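Local structure of peroxiredoxin (Clostridioides difficile, 6TSB) at residues 43-48 and 75-80; 56-61 and 92-97; 319-324 and 348-353. The protein is a spore-coat protein combining a predicted thiol-specific peroxidase with a chitin-hydrolysing family 18 chitinase domain, the part present in this chain. All blocks are in the same frame, centred on the assembly; numbering follows the deposited sequence.

Contact 1 of 3, residues 43-48 and 75-80; sequences LGNPTN and PRFLNQ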
loop_
_atom_site.group_PDB
_atom_site.type_symbol
_atom_site.label_atom_id
_atom_site.label_comp_id
_atom_site.label_asym_id
_atom_site.label_seq_id
_atom_site.Cartn_x
_atom_site.Cartn_y
_atom_site.Cartn_z
ATOM N N LEU A 43 -8.557 -8.873 27.399
ATOM C CA LEU A 43 -9.494 -7.999 28.165
ATOM C C LEU A 43 -10.942 -8.252 27.728
ATOM O O LEU A 43 -11.336 -7.782 26.636
ATOM C CB LEU A 43 -9.125 -6.537 27.912
ATOM C CG LEU A 43 -9.979 -5.516 28.650
ATOM C CD1 LEU A 43 -9.873 -5.718 30.163
ATOM C CD2 LEU A 43 -9.620 -4.086 28.231
ATOM N N GLY A 44 -11.731 -8.925 28.562
ATOM C CA GLY A 44 -13.153 -9.170 28.258
ATOM C C GLY A 44 -13.343 -10.600 27.807
ATOM O O GLY A 44 -12.506 -11.468 28.212
ATOM N N ASN A 45 -14.376 -10.850 26.999
ATOM C CA ASN A 45 -14.809 -12.229 26.645
ATOM C C ASN A 45 -13.746 -12.938 25.808
ATOM O O ASN A 45 -13.490 -12.550 24.674
ATOM C CB ASN A 45 -16.118 -12.202 25.853
ATOM C CG ASN A 45 -16.679 -13.594 25.684
ATOM O OD1 ASN A 45 -16.016 -14.495 25.154
ATOM N ND2 ASN A 45 -17.891 -13.758 26.184
ATOM N N PRO A 46 -13.140 -14.050 26.263
ATOM C CA PRO A 46 -12.005 -14.631 25.548
ATOM C C PRO A 46 -12.309 -15.642 24.426
ATOM O O PRO A 46 -11.394 -16.386 24.039
ATOM C CB PRO A 46 -11.316 -15.387 26.697
ATOM C CG PRO A 46 -12.495 -15.955 27.442
ATOM C CD PRO A 46 -13.471 -14.795 27.480
ATOM N N THR A 47 -13.560 -15.712 23.967
ATOM C CA THR A 47 -14.077 -16.818 23.106
ATOM C C THR A 47 -13.204 -16.968 21.850
ATOM O O THR A 47 -12.829 -18.138 21.479
ATOM C CB THR A 47 -15.554 -16.533 22.809
ATOM O OG1 THR A 47 -16.283 -16.887 23.989
ATOM C CG2 THR A 47 -16.057 -17.281 21.604
ATOM N N ASN A 48 -12.816 -15.827 21.266
ATOM C CA ASN A 48 -12.108 -15.768 19.954
ATOM C C ASN A 48 -10.572 -15.792 20.099
ATOM O O ASN A 48 -9.873 -15.563 19.117
ATOM C CB ASN A 48 -12.617 -14.576 19.150
ATOM C CG ASN A 48 -14.057 -14.767 18.709
ATOM O OD1 ASN A 48 -14.430 -15.861 18.269
ATOM N ND2 ASN A 48 -14.863 -13.717 18.826
ATOM N N PRO A 75 -14.735 -13.397 36.883
ATOM C CA PRO A 75 -14.072 -14.707 36.931
ATOM C C PRO A 75 -14.436 -15.701 35.811
ATOM O O PRO A 75 -13.620 -16.555 35.507
ATOM C CB PRO A 75 -14.483 -15.303 38.292
ATOM C CG PRO A 75 -15.617 -14.425 38.806
ATOM C CD PRO A 75 -15.475 -13.083 38.117
ATOM N N ARG A 76 -15.626 -15.595 35.220
ATOM C CA ARG A 76 -16.095 -16.611 34.245
ATOM C C ARG A 76 -15.191 -16.588 33.008
ATOM O O ARG A 76 -14.944 -17.661 32.442
ATOM C CB ARG A 76 -17.568 -16.369 33.908
ATOM C CG ARG A 76 -17.843 -15.124 33.080
ATOM C CD ARG A 76 -19.335 -15.040 32.829
ATOM N NE ARG A 76 -19.731 -14.000 31.889
ATOM C CZ ARG A 76 -19.879 -12.717 32.206
ATOM N NH1 ARG A 76 -19.649 -12.310 33.442
ATOM N NH2 ARG A 76 -20.240 -11.845 31.280
ATOM N N PHE A 77 -14.728 -15.399 32.611
ATOM C CA PHE A 77 -13.776 -15.171 31.489
ATOM C C PHE A 77 -12.439 -15.864 31.767
ATOM O O PHE A 77 -11.844 -16.447 30.842
ATOM C CB PHE A 77 -13.577 -13.675 31.257
ATOM C CG PHE A 77 -14.790 -12.969 30.708
ATOM C CD1 PHE A 77 -15.798 -13.667 30.050
ATOM C CD2 PHE A 77 -14.913 -11.590 30.827
ATOM C CE1 PHE A 77 -16.905 -12.999 29.544
ATOM C CE2 PHE A 77 -16.035 -10.932 30.346
ATOM C CZ PHE A 77 -17.026 -11.638 29.708
ATOM N N LEU A 78 -12.000 -15.842 33.015
ATOM C CA LEU A 78 -10.692 -16.411 33.390
ATOM C C LEU A 78 -10.836 -17.937 33.376
ATOM O O LEU A 78 -9.904 -18.619 32.918
ATOM C CB LEU A 78 -10.268 -15.888 34.768
ATOM C CG LEU A 78 -9.038 -16.585 35.362
ATOM C CD1 LEU A 78 -7.833 -16.445 34.445
ATOM C CD2 LEU A 78 -8.692 -16.041 36.739
ATOM N N ASN A 79 -11.938 -18.465 33.906
ATOM C CA ASN A 79 -12.172 -19.930 33.893
ATOM C C ASN A 79 -12.279 -20.381 32.437
ATOM O O ASN A 79 -11.680 -21.420 32.103
ATOM C CB ASN A 79 -13.402 -20.321 34.707
ATOM C CG ASN A 79 -13.188 -20.123 36.190
ATOM O OD1 ASN A 79 -14.072 -19.614 36.876
ATOM N ND2 ASN A 79 -12.021 -20.511 36.680
ATOM N N GLN A 80 -12.997 -19.628 31.603
ATOM C CA GLN A 80 -13.150 -19.958 30.163
ATOM C C GLN A 80 -11.757 -20.034 29.538
ATOM O O GLN A 80 -11.420 -21.055 28.929
ATOM C CB GLN A 80 -14.016 -18.920 29.454
ATOM C CG GLN A 80 -14.401 -19.336 28.041
ATOM C CD GLN A 80 -15.278 -18.318 27.367
ATOM O OE1 GLN A 80 -15.976 -17.562 28.033
ATOM N NE2 GLN A 80 -15.246 -18.291 26.046
#
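Phe77 holds its ring with CG anti to the carbonyl carbon and beside the backbone N (chi1 -69°), which turns one face of the ring onto the backbone of Gly44 and Asn45. One helical turn on, Gln80 places CG opposite its own N and runs on extended, so that its amide arrives at Thr47. The evidence for a CH-pi contact is direct: Asn45 CA stands 3.7 Å from the centroid of the Phe77 ring and only 13° off its normal. Gly44 shares that face nearer the rim, its carbonyl C lying 3.5 Å from Phe77 CD2. The Asn45 side chain runs across that of Phe77 at about a right angle, with its amide plane oblique to the ring and ND2 3.6 Å from Phe77 CE1.

The 43-48 loop follows strand 37-43 of a TIM-type barrel, and helix 75-83 lies on the outside of the same barrel, where Phe77 also packs on Phe59. Leu43, at the head of the loop, packs on Trp332 of the second subunit, so this corner adjoins the dimer interface.

Asn45 OD1 closes an Asx turn by accepting from Thr47 N at 3.0 Å; Thr47 OG1 donates to that same Asn45 OD1 at 2.7 Å, in the carbonyl plane and on a lone pair. Two bonds therefore fix the rotation of the Asn45 amide. Thr47 OG1 in turn accepts from Gln80 NE2 at 2.7 Å with an N-H...O angle of 149°, the hydroxyl lying practically in the plane of the Gln80 amide. Gln80 NE2 thus gives to Thr47 OG1, which gives to Asn45 OD1, a short chain of hydrogen bonds. Pro46 packs against the helix, its CD 3.6 Å from Phe77 CD1 and its CG 3.7 Å from Gln80 CD.

Contact 2 of 3, residues 56-61 and 92-97; sequences AVIFAF and KVIVAI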
loop_
_atom_site.group_PDB
_atom_site.type_symbol
_atom_site.label_atom_id
_atom_site.label_comp_id
_atom_site.label_asym_id
_atom_site.label_seq_id
_atom_site.Cartn_x
_atom_site.Cartn_y
_atom_site.Cartn_z
ATOM N N ALA A 56 1.413 -17.919 25.358
ATOM C CA ALA A 56 0.864 -17.432 26.633
ATOM C C ALA A 56 -0.238 -16.402 26.404
ATOM O O ALA A 56 -0.197 -15.630 25.417
ATOM C CB ALA A 56 1.969 -16.849 27.462
ATOM N N VAL A 57 -1.208 -16.448 27.305
ATOM C CA VAL A 57 -2.361 -15.516 27.399
ATOM C C VAL A 57 -2.282 -14.853 28.774
ATOM O O VAL A 57 -1.967 -15.561 29.801
ATOM C CB VAL A 57 -3.705 -16.246 27.193
ATOM C CG1 VAL A 57 -3.857 -16.696 25.758
ATOM C CG2 VAL A 57 -3.875 -17.437 28.125
ATOM N N ILE A 58 -2.544 -13.553 28.793
ATOM C CA ILE A 58 -2.483 -12.745 30.033
ATOM C C ILE A 58 -3.894 -12.226 30.245
ATOM O O ILE A 58 -4.288 -11.321 29.515
ATOM C CB ILE A 58 -1.437 -11.610 29.958
ATOM C CG1 ILE A 58 -0.034 -12.111 29.616
ATOM C CG2 ILE A 58 -1.433 -10.847 31.262
ATOM C CD1 ILE A 58 1.039 -11.018 29.603
ATOM N N PHE A 59 -4.621 -12.821 31.193
ATOM C CA PHE A 59 -5.970 -12.358 31.599
ATOM C C PHE A 59 -5.860 -10.960 32.211
ATOM O O PHE A 59 -5.110 -10.777 33.186
ATOM C CB PHE A 59 -6.611 -13.309 32.611
ATOM C CG PHE A 59 -7.949 -12.808 33.090
ATOM C CD1 PHE A 59 -9.068 -12.875 32.268
ATOM C CD2 PHE A 59 -8.093 -12.238 34.341
ATOM C CE1 PHE A 59 -10.300 -12.398 32.690
ATOM C CE2 PHE A 59 -9.326 -11.750 34.760
ATOM C CZ PHE A 59 -10.423 -11.821 33.931
ATOM N N ALA A 60 -6.645 -10.016 31.716
ATOM C CA ALA A 60 -6.752 -8.660 32.290
ATOM C C ALA A 60 -8.199 -8.359 32.723
ATOM O O ALA A 60 -9.124 -8.469 31.920
ATOM C CB ALA A 60 -6.249 -7.698 31.251
ATOM N N PHE A 61 -8.424 -7.967 33.985
ATOM C CA PHE A 61 -7.422 -7.842 35.040
ATOM C C PHE A 61 -7.949 -8.395 36.376
ATOM O O PHE A 61 -9.132 -8.535 36.526
ATOM C CB PHE A 61 -7.111 -6.373 35.342
ATOM C CG PHE A 61 -6.476 -5.584 34.235
ATOM C CD1 PHE A 61 -5.127 -5.704 33.977
ATOM C CD2 PHE A 61 -7.216 -4.675 33.496
ATOM C CE1 PHE A 61 -4.536 -4.953 32.970
ATOM C CE2 PHE A 61 -6.622 -3.919 32.495
ATOM C CZ PHE A 61 -5.279 -4.061 32.234
ATOM N N LYS A 92 0.417 -21.123 28.592
ATOM C CA LYS A 92 0.678 -20.455 29.889
ATOM C C LYS A 92 -0.456 -19.457 30.091
ATOM O O LYS A 92 -0.710 -18.648 29.156
ATOM C CB LYS A 92 2.059 -19.789 29.909
ATOM C CG LYS A 92 3.225 -20.737 30.159
ATOM C CD LYS A 92 4.582 -20.084 29.956
ATOM C CE LYS A 92 5.702 -20.752 30.724
ATOM N NZ LYS A 92 6.367 -21.815 29.938
ATOM N N VAL A 93 -1.123 -19.547 31.242
ATOM C CA VAL A 93 -2.220 -18.623 31.601
ATOM C C VAL A 93 -1.758 -17.763 32.782
ATOM O O VAL A 93 -1.488 -18.285 33.882
ATOM C CB VAL A 93 -3.533 -19.379 31.865
ATOM C CG1 VAL A 93 -4.668 -18.385 32.055
ATOM C CG2 VAL A 93 -3.855 -20.366 30.740
ATOM N N ILE A 94 -1.739 -16.466 32.542
ATOM C CA ILE A 94 -1.195 -15.448 33.463
ATOM C C ILE A 94 -2.359 -14.541 33.800
ATOM O O ILE A 94 -3.165 -14.295 32.885
ATOM C CB ILE A 94 -0.055 -14.663 32.781
ATOM C CG1 ILE A 94 0.983 -15.584 32.141
ATOM C CG2 ILE A 94 0.594 -13.668 33.743
ATOM C CD1 ILE A 94 1.570 -16.576 33.089
ATOM N N VAL A 95 -2.386 -14.025 35.030
ATOM C CA VAL A 95 -3.290 -12.916 35.427
ATOM C C VAL A 95 -2.450 -11.660 35.638
ATOM O O VAL A 95 -1.440 -11.667 36.384
ATOM C CB VAL A 95 -4.136 -13.260 36.667
ATOM C CG1 VAL A 95 -4.897 -12.048 37.179
ATOM C CG2 VAL A 95 -5.107 -14.399 36.375
ATOM N N ALA A 96 -2.919 -10.605 35.009
ATOM C CA ALA A 96 -2.432 -9.238 35.175
ATOM C C ALA A 96 -3.263 -8.575 36.268
ATOM O O ALA A 96 -4.518 -8.648 36.213
ATOM C CB ALA A 96 -2.526 -8.494 33.874
ATOM N N ILE A 97 -2.562 -7.969 37.222
ATOM C CA ILE A 97 -3.163 -7.187 38.326
ATOM C C ILE A 97 -2.908 -5.735 37.982
ATOM O O ILE A 97 -1.731 -5.385 37.820
ATOM C CB ILE A 97 -2.518 -7.584 39.652
ATOM C CG1 ILE A 97 -2.673 -9.074 39.963
ATOM C CG2 ILE A 97 -3.054 -6.722 40.783
ATOM C CD1 ILE A 97 -1.824 -9.540 41.141
#
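Val57 and Phe59 hydrogen-bond through their backbones to Lys92, Ile94 and Ala96, making strands 56-64 and 92-98 parallel neighbours in the barrel of the TIM-type glycoside hydrolase family 18 fold. The short segments cross at -28°, the twist of adjacent strands, and helix 75-83 lies between them in sequence, giving a beta-alpha-beta crossover.

Four backbone bonds form the ladder. Val57 N donates to Lys92 O at 2.9 Å and Val57 O accepts from Ile94 N. Phe59 repeats the pattern: its N donates to Ile94 O at 2.7 Å, and its O accepts from Ala96 N at 2.9 Å with a nearly straight N-H...O angle of 172°. Weaker CA-H...O contacts fill in, such as Ile58 CA to Ile94 O at 3.3 Å.

Apolar contacts lie on both sides. Toward helix 75-83, Val57 and Val93 stand side by side, CG2 to CG2 3.9 Å apart; Val57 CG2, set between its N and carbonyl carbon, is the branch that meets Val93. Phe59 CB meets Val95 CG2 on that same side, and Leu78 of the helix packs on Phe59. Toward the barrel interior, Ile58 CG2 rests 3.7 Å from Ala96 CB, while Ile94 and Ala96 both touch Asp135, part of the DxxDxDxE sequence that marks this family's active site.

Phe61 makes a separate contact near the end of the segment. A cis peptide precedes it, and its ring has Ala60 CB over one face and Ala96 O at its edge, in plane, 3.7 Å from Phe61 CD1.

Contact 3 of 3, residues 319-324 and 348-353; sequences QYVLRN and IGINDP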
loop_
_atom_site.group_PDB
_atom_site.type_symbol
_atom_site.label_atom_id
_atom_site.label_comp_id
_atom_site.label_asym_id
_atom_site.label_seq_id
_atom_site.Cartn_x
_atom_site.Cartn_y
_atom_site.Cartn_z
ATOM N N GLN A 319 9.288 6.073 -15.349
ATOM C CA GLN A 319 10.734 5.739 -15.170
ATOM C C GLN A 319 11.220 4.999 -16.425
ATOM O O GLN A 319 12.228 5.427 -17.017
ATOM C CB GLN A 319 11.007 4.886 -13.918
ATOM C CG GLN A 319 10.976 5.658 -12.597
ATOM C CD GLN A 319 12.027 6.739 -12.548
ATOM O OE1 GLN A 319 11.724 7.921 -12.716
ATOM N NE2 GLN A 319 13.280 6.339 -12.367
ATOM N N TYR A 320 10.518 3.933 -16.805
ATOM C CA TYR A 320 10.823 3.084 -17.980
ATOM C C TYR A 320 10.984 3.990 -19.201
ATOM O O TYR A 320 11.887 3.757 -19.994
ATOM C CB TYR A 320 9.762 1.995 -18.133
ATOM C CG TYR A 320 10.062 0.962 -19.184
ATOM C CD1 TYR A 320 9.894 1.225 -20.541
ATOM C CD2 TYR A 320 10.500 -0.310 -18.816
ATOM C CE1 TYR A 320 10.160 0.250 -21.498
ATOM C CE2 TYR A 320 10.761 -1.295 -19.764
ATOM C CZ TYR A 320 10.585 -1.018 -21.109
ATOM O OH TYR A 320 10.862 -2.011 -22.013
ATOM N N VAL A 321 10.146 5.016 -19.326
ATOM C CA VAL A 321 10.173 5.938 -20.490
ATOM C C VAL A 321 11.534 6.639 -20.486
ATOM O O VAL A 321 12.164 6.828 -21.563
ATOM C CB VAL A 321 8.981 6.929 -20.459
ATOM C CG1 VAL A 321 9.229 8.182 -21.288
ATOM C CG2 VAL A 321 7.688 6.268 -20.914
ATOM N N LEU A 322 11.948 7.081 -19.315
ATOM C CA LEU A 322 13.137 7.951 -19.182
ATOM C C LEU A 322 14.397 7.074 -19.256
ATOM O O LEU A 322 15.367 7.509 -19.837
ATOM C CB LEU A 322 13.022 8.701 -17.854
ATOM C CG LEU A 322 11.929 9.773 -17.807
ATOM C CD1 LEU A 322 11.487 10.001 -16.371
ATOM C CD2 LEU A 322 12.422 11.075 -18.447
ATOM N N ARG A 323 14.380 5.873 -18.686
ATOM C CA ARG A 323 15.616 5.055 -18.645
ATOM C C ARG A 323 15.814 4.541 -20.077
ATOM O O ARG A 323 16.953 4.701 -20.562
ATOM C CB ARG A 323 15.622 4.074 -17.460
ATOM C CG ARG A 323 15.443 2.596 -17.774
ATOM C CD ARG A 323 15.687 1.725 -16.539
ATOM N NE ARG A 323 14.755 2.023 -15.452
ATOM C CZ ARG A 323 13.550 1.469 -15.282
ATOM N NH1 ARG A 323 12.787 1.853 -14.270
ATOM N NH2 ARG A 323 13.108 0.523 -16.097
ATOM N N ASN A 324 14.727 4.189 -20.787
ATOM C CA ASN A 324 14.755 3.531 -22.122
ATOM C C ASN A 324 14.682 4.497 -23.321
ATOM O O ASN A 324 14.572 3.986 -24.489
ATOM C CB ASN A 324 13.674 2.470 -22.174
ATOM C CG ASN A 324 14.022 1.315 -21.269
ATOM O OD1 ASN A 324 13.409 1.145 -20.222
ATOM N ND2 ASN A 324 14.995 0.509 -21.682
ATOM N N ILE A 348 4.015 14.582 -13.876
ATOM C CA ILE A 348 5.136 14.814 -12.921
ATOM C C ILE A 348 6.166 13.683 -13.128
ATOM O O ILE A 348 7.387 13.989 -13.143
ATOM C CB ILE A 348 4.594 14.956 -11.474
ATOM C CG1 ILE A 348 3.722 16.206 -11.308
ATOM C CG2 ILE A 348 5.724 14.954 -10.459
ATOM C CD1 ILE A 348 4.348 17.487 -11.835
ATOM N N GLY A 349 5.684 12.458 -13.374
ATOM C CA GLY A 349 6.483 11.246 -13.652
ATOM C C GLY A 349 7.552 11.478 -14.708
ATOM O O GLY A 349 8.692 10.958 -14.515
ATOM N N ILE A 350 7.188 12.234 -15.748
ATOM C CA ILE A 350 8.051 12.687 -16.877
ATOM C C ILE A 350 8.774 13.992 -16.539
ATOM O O ILE A 350 9.944 14.098 -16.925
ATOM C CB ILE A 350 7.221 12.874 -18.175
ATOM C CG1 ILE A 350 6.596 11.561 -18.650
ATOM C CG2 ILE A 350 8.050 13.530 -19.267
ATOM C CD1 ILE A 350 7.587 10.444 -18.871
ATOM N N ASN A 351 8.119 14.993 -15.945
ATOM C CA ASN A 351 8.688 16.382 -15.909
ATOM C C ASN A 351 9.482 16.668 -14.618
ATOM O O ASN A 351 10.389 17.552 -14.669
ATOM C CB ASN A 351 7.598 17.436 -16.141
ATOM C CG ASN A 351 7.105 17.393 -17.568
ATOM O OD1 ASN A 351 6.046 16.826 -17.846
ATOM N ND2 ASN A 351 7.903 17.908 -18.489
ATOM N N ASP A 352 9.158 16.014 -13.496
ATOM C CA ASP A 352 9.819 16.277 -12.182
ATOM C C ASP A 352 9.741 15.009 -11.339
ATOM O O ASP A 352 9.089 14.954 -10.299
ATOM C CB ASP A 352 9.208 17.496 -11.490
ATOM C CG ASP A 352 10.256 18.484 -11.012
ATOM O OD1 ASP A 352 11.136 18.067 -10.220
ATOM O OD2 ASP A 352 10.212 19.650 -11.472
ATOM N N PRO A 353 10.422 13.927 -11.766
ATOM C CA PRO A 353 10.237 12.623 -11.130
ATOM C C PRO A 353 10.710 12.602 -9.663
ATOM O O PRO A 353 10.284 11.729 -8.935
ATOM C CB PRO A 353 11.034 11.632 -12.000
ATOM C CG PRO A 353 11.575 12.444 -13.178
ATOM C CD PRO A 353 11.420 13.914 -12.844
#
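Ile350 and Leu322 bring helices 341-351 and 311-323 together, with Pro353 completing the contact just after the chain turns at Asp352. Ile350 has CG1 anti to the carbonyl carbon, and a second bend (chi2 -56°) carries its CD1 toward the other helix. There it meets Val321 CG1 at 3.7 Å, and the two side chains cross at about a right angle.

Leu322 points its branched end at the last turn of helix 341-351. Its CD1 methyl lies 3.5 Å from Gly349 O and 4.0 Å from Pro353 CG. Leu322 thus packs against the Gly349 carbonyl and the Pro353 ring, with Ile350 O more distant, 4.2 Å from Leu322 CD2. Gly349 itself adds no side chain, and the closest CA pair between the two segments, Gln319 to Gly349, is 7.1 Å apart.

Pro353 begins helix 353-361 and presents its ring to Leu322 and to the end of Gln319. Strand 328-332 lies between the two packed helices in sequence, an order consistent with successive outer helices of a family 18 barrel, here probably that of the second subunit. Ile25 of the second subunit packs on Gln319 and Pro353, and Tyr320 OH hydrogen-bonds to Asp238 of that subunit.

Across the two segments the contact is made by methyls, ring carbons and backbone. Pro353, four residues beyond Gly349, has no N-H to offer Gly349 O, so a Leu322 methyl lies beside a carbonyl that cannot receive the usual i+4 helical N-H bond.

Overall arrangement
Contacts 1 and 2 share one corner of the barrel, their centres 11 Å apart: Leu78 CD1 lies 3.9 Å from Val95 CG2, and their segments alternate along the chain. Contact 3 lies on the opposite side of the chain's centre, its centre about 57 Å from that of contact 1 and about 55 Å from that of contact 2. The second subunit bridges this separation: it touches contact 1, through Leu43, and contact 3, and its Trp332 also packs on Ala60 in contact 2. This is consistent with a swapped C-terminal part completing the partner's barrel. Contact 2 borders Asp135 and Asp137 of the family 18 signature, and a bound PEG is about 8 Å from the Phe61 side chain.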